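Long-range contact in SusD homolog (Bacteroides thetaiotaomicron VPI-5482, PDB 3IV0), which probably binds glycans at the outer membrane, although its own ligand is not established: residues A[261-266]-A[364-369]. Numbering follows the deposited sequence.
Sequences SDEGLF and VFRYAG
Phe-266 and Phe-365 form an antiparallel hydrogen-bonded pair in a two-stranded ribbon, and the backbone bonds show a classic beta bulge on each strand. On one, Leu-265 and Phe-266 both face Phe-365: O of Phe-365 accepts from N of Leu-265 at 2.8 Å and from N of Phe-266 at 3.0 Å, both from the same face of its carbonyl plane. On the other, Val-364 and Phe-365 share O of Phe-266; the bond from Phe-365 N, 170° at the hydrogen, lies in the carbonyl plane on a lone pair, whereas that from Val-364 N is weak. Next to the ribbon, Glu-263 O accepts from N of Tyr-367 at 2.8 Å, so the first turn of helix 367-381, with Arg-366 as N-cap residue, is tied to the type I turn Ser-261 to Gly-264.

The charged contact is a salt bridge, Glu-263 OE2 to Arg-366 NH1 at 2.8 Å. OE2 lies in the guanidinium plane at its edge, yet NH1 stands 40° out of the carboxylate plane. With CG lodged between backbone N and carbonyl carbon (chi1 64°) and an extended chain beyond, the arginine reaches past Glu-263 O to the acid. NH1 also forms a salt bridge with Glu-422, and NH2 with Glu-426, while Arg-398 pairs with OE1 of Glu-263.

Apolar contacts lie at van der Waals distance: CB of Phe-266 lies 4.0 Å from CD2 of Phe-365, and CB of Leu-265 is equally far from CB of Phe-365. Helices 117-142 and 202-219 pack against this aromatic side, with Phe-129 edge-to-face on Phe-266.

Four backbone hydrogen bonds, one weak, thus pair strands 264-268 and 362-366, while a fifth and a buried salt bridge tie the turn to Tyr-367 and Arg-366; the neighbouring acids probably stabilise the arginine's positive charge.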
loop_
_atom_site.group_PDB
_atom_site.type_symbol
_atom_site.label_atom_id
_atom_site.label_comp_id
_atom_site.label_asym_id
_atom_site.label_seq_id
_atom_site.Cartn_x
_atom_site.Cartn_y
_atom_site.Cartn_z
ATOM N N SER A 261 8.563 -10.183 9.549
ATOM C CA SER A 261 7.932 -11.455 9.856
ATOM C C SER A 261 7.791 -12.333 8.626
ATOM O O SER A 261 7.929 -11.878 7.491
ATOM C CB SER A 261 6.527 -11.271 10.460
ATOM O OG SER A 261 5.563 -11.056 9.424
ATOM N N ASP A 262 7.420 -13.588 8.850
ATOM C CA ASP A 262 7.222 -14.521 7.740
ATOM C C ASP A 262 5.928 -14.258 6.953
ATOM O O ASP A 262 5.649 -14.954 5.995
ATOM C CB ASP A 262 7.147 -15.971 8.236
ATOM C CG ASP A 262 8.508 -16.550 8.630
ATOM O OD1 ASP A 262 9.524 -15.845 8.558
ATOM O OD2 ASP A 262 8.536 -17.749 8.972
ATOM N N GLU A 263 5.127 -13.277 7.374
ATOM C CA GLU A 263 3.915 -12.928 6.676
ATOM C C GLU A 263 4.159 -11.749 5.729
ATOM O O GLU A 263 3.371 -11.522 4.800
ATOM C CB GLU A 263 2.804 -12.607 7.686
ATOM C CG GLU A 263 1.475 -12.441 7.045
ATOM C CD GLU A 263 0.288 -12.472 7.959
ATOM O OE1 GLU A 263 0.357 -13.115 9.021
ATOM O OE2 GLU A 263 -0.766 -11.922 7.527
ATOM N N GLY A 264 5.226 -11.002 5.931
ATOM C CA GLY A 264 5.445 -9.820 5.111
ATOM C C GLY A 264 5.800 -10.201 3.681
ATOM O O GLY A 264 6.533 -11.164 3.449
ATOM N N LEU A 265 5.294 -9.464 2.703
ATOM C CA LEU A 265 5.723 -9.630 1.317
ATOM C C LEU A 265 6.529 -8.403 0.881
ATOM O O LEU A 265 7.516 -8.583 0.150
ATOM C CB LEU A 265 4.552 -9.904 0.358
ATOM C CG LEU A 265 3.841 -11.235 0.600
ATOM C CD1 LEU A 265 2.643 -11.360 -0.337
ATOM C CD2 LEU A 265 4.753 -12.423 0.478
ATOM N N PHE A 266 6.135 -7.177 1.201
ATOM C CA PHE A 266 7.006 -6.016 0.955
ATOM C C PHE A 266 6.719 -5.022 2.036
ATOM O O PHE A 266 5.544 -4.742 2.351
ATOM C CB PHE A 266 6.866 -5.399 -0.446
ATOM C CG PHE A 266 7.888 -4.337 -0.689
ATOM C CD1 PHE A 266 9.231 -4.703 -0.730
ATOM C CD2 PHE A 266 7.568 -3.009 -0.697
ATOM C CE1 PHE A 266 10.209 -3.741 -0.845
ATOM C CE2 PHE A 266 8.554 -2.040 -0.798
ATOM C CZ PHE A 266 9.881 -2.420 -0.862
ATOM N N VAL A 364 3.505 -2.937 3.283
ATOM C CA VAL A 364 2.871 -2.555 2.042
ATOM C C VAL A 364 2.050 -3.713 1.494
ATOM O O VAL A 364 0.862 -3.532 1.141
ATOM C CB VAL A 364 3.923 -2.091 1.012
ATOM C CG1 VAL A 364 3.262 -1.807 -0.359
ATOM C CG2 VAL A 364 4.634 -0.839 1.509
ATOM N N PHE A 365 2.640 -4.882 1.402
ATOM C CA PHE A 365 1.971 -6.086 0.944
ATOM C C PHE A 365 2.268 -7.160 1.954
ATOM O O PHE A 365 3.426 -7.351 2.360
ATOM C CB PHE A 365 2.497 -6.541 -0.414
ATOM C CG PHE A 365 2.339 -5.530 -1.531
ATOM C CD1 PHE A 365 1.125 -4.884 -1.785
ATOM C CD2 PHE A 365 3.424 -5.281 -2.394
ATOM C CE1 PHE A 365 1.003 -3.998 -2.814
ATOM C CE2 PHE A 365 3.277 -4.374 -3.450
ATOM C CZ PHE A 365 2.073 -3.725 -3.628
ATOM N N ARG A 366 1.259 -7.921 2.356
ATOM C CA ARG A 366 1.537 -9.092 3.180
ATOM C C ARG A 366 0.701 -10.295 2.767
ATOM O O ARG A 366 -0.217 -10.192 1.929
ATOM C CB ARG A 366 1.409 -8.820 4.661
ATOM C CG ARG A 366 0.041 -8.464 5.107
ATOM C CD ARG A 366 0.023 -8.292 6.642
ATOM N NE ARG A 366 -1.215 -7.656 7.085
ATOM C CZ ARG A 366 -2.236 -8.298 7.657
ATOM N NH1 ARG A 366 -2.234 -9.595 7.848
ATOM N NH2 ARG A 366 -3.283 -7.604 8.043
ATOM N N TYR A 367 1.044 -11.458 3.294
ATOM C CA TYR A 367 0.542 -12.717 2.766
ATOM C C TYR A 367 -0.971 -12.839 2.895
ATOM O O TYR A 367 -1.610 -13.331 1.975
ATOM C CB TYR A 367 1.300 -13.849 3.430
ATOM C CG TYR A 367 1.071 -15.235 2.887
ATOM C CD1 TYR A 367 1.154 -15.537 1.529
ATOM C CD2 TYR A 367 0.862 -16.285 3.761
ATOM C CE1 TYR A 367 0.958 -16.845 1.079
ATOM C CE2 TYR A 367 0.727 -17.594 3.322
ATOM C CZ TYR A 367 0.735 -17.847 1.996
ATOM O OH TYR A 367 0.587 -19.147 1.562
ATOM N N ALA A 368 -1.586 -12.356 3.973
ATOM C CA ALA A 368 -3.039 -12.447 4.080
ATOM C C ALA A 368 -3.692 -11.656 2.968
ATOM O O ALA A 368 -4.710 -12.080 2.404
ATOM C CB ALA A 368 -3.553 -11.921 5.450
ATOM N N GLY A 369 -3.158 -10.468 2.686
ATOM C CA GLY A 369 -3.672 -9.653 1.579
ATOM C C GLY A 369 -3.606 -10.372 0.255
ATOM O O GLY A 369 -4.582 -10.365 -0.512
#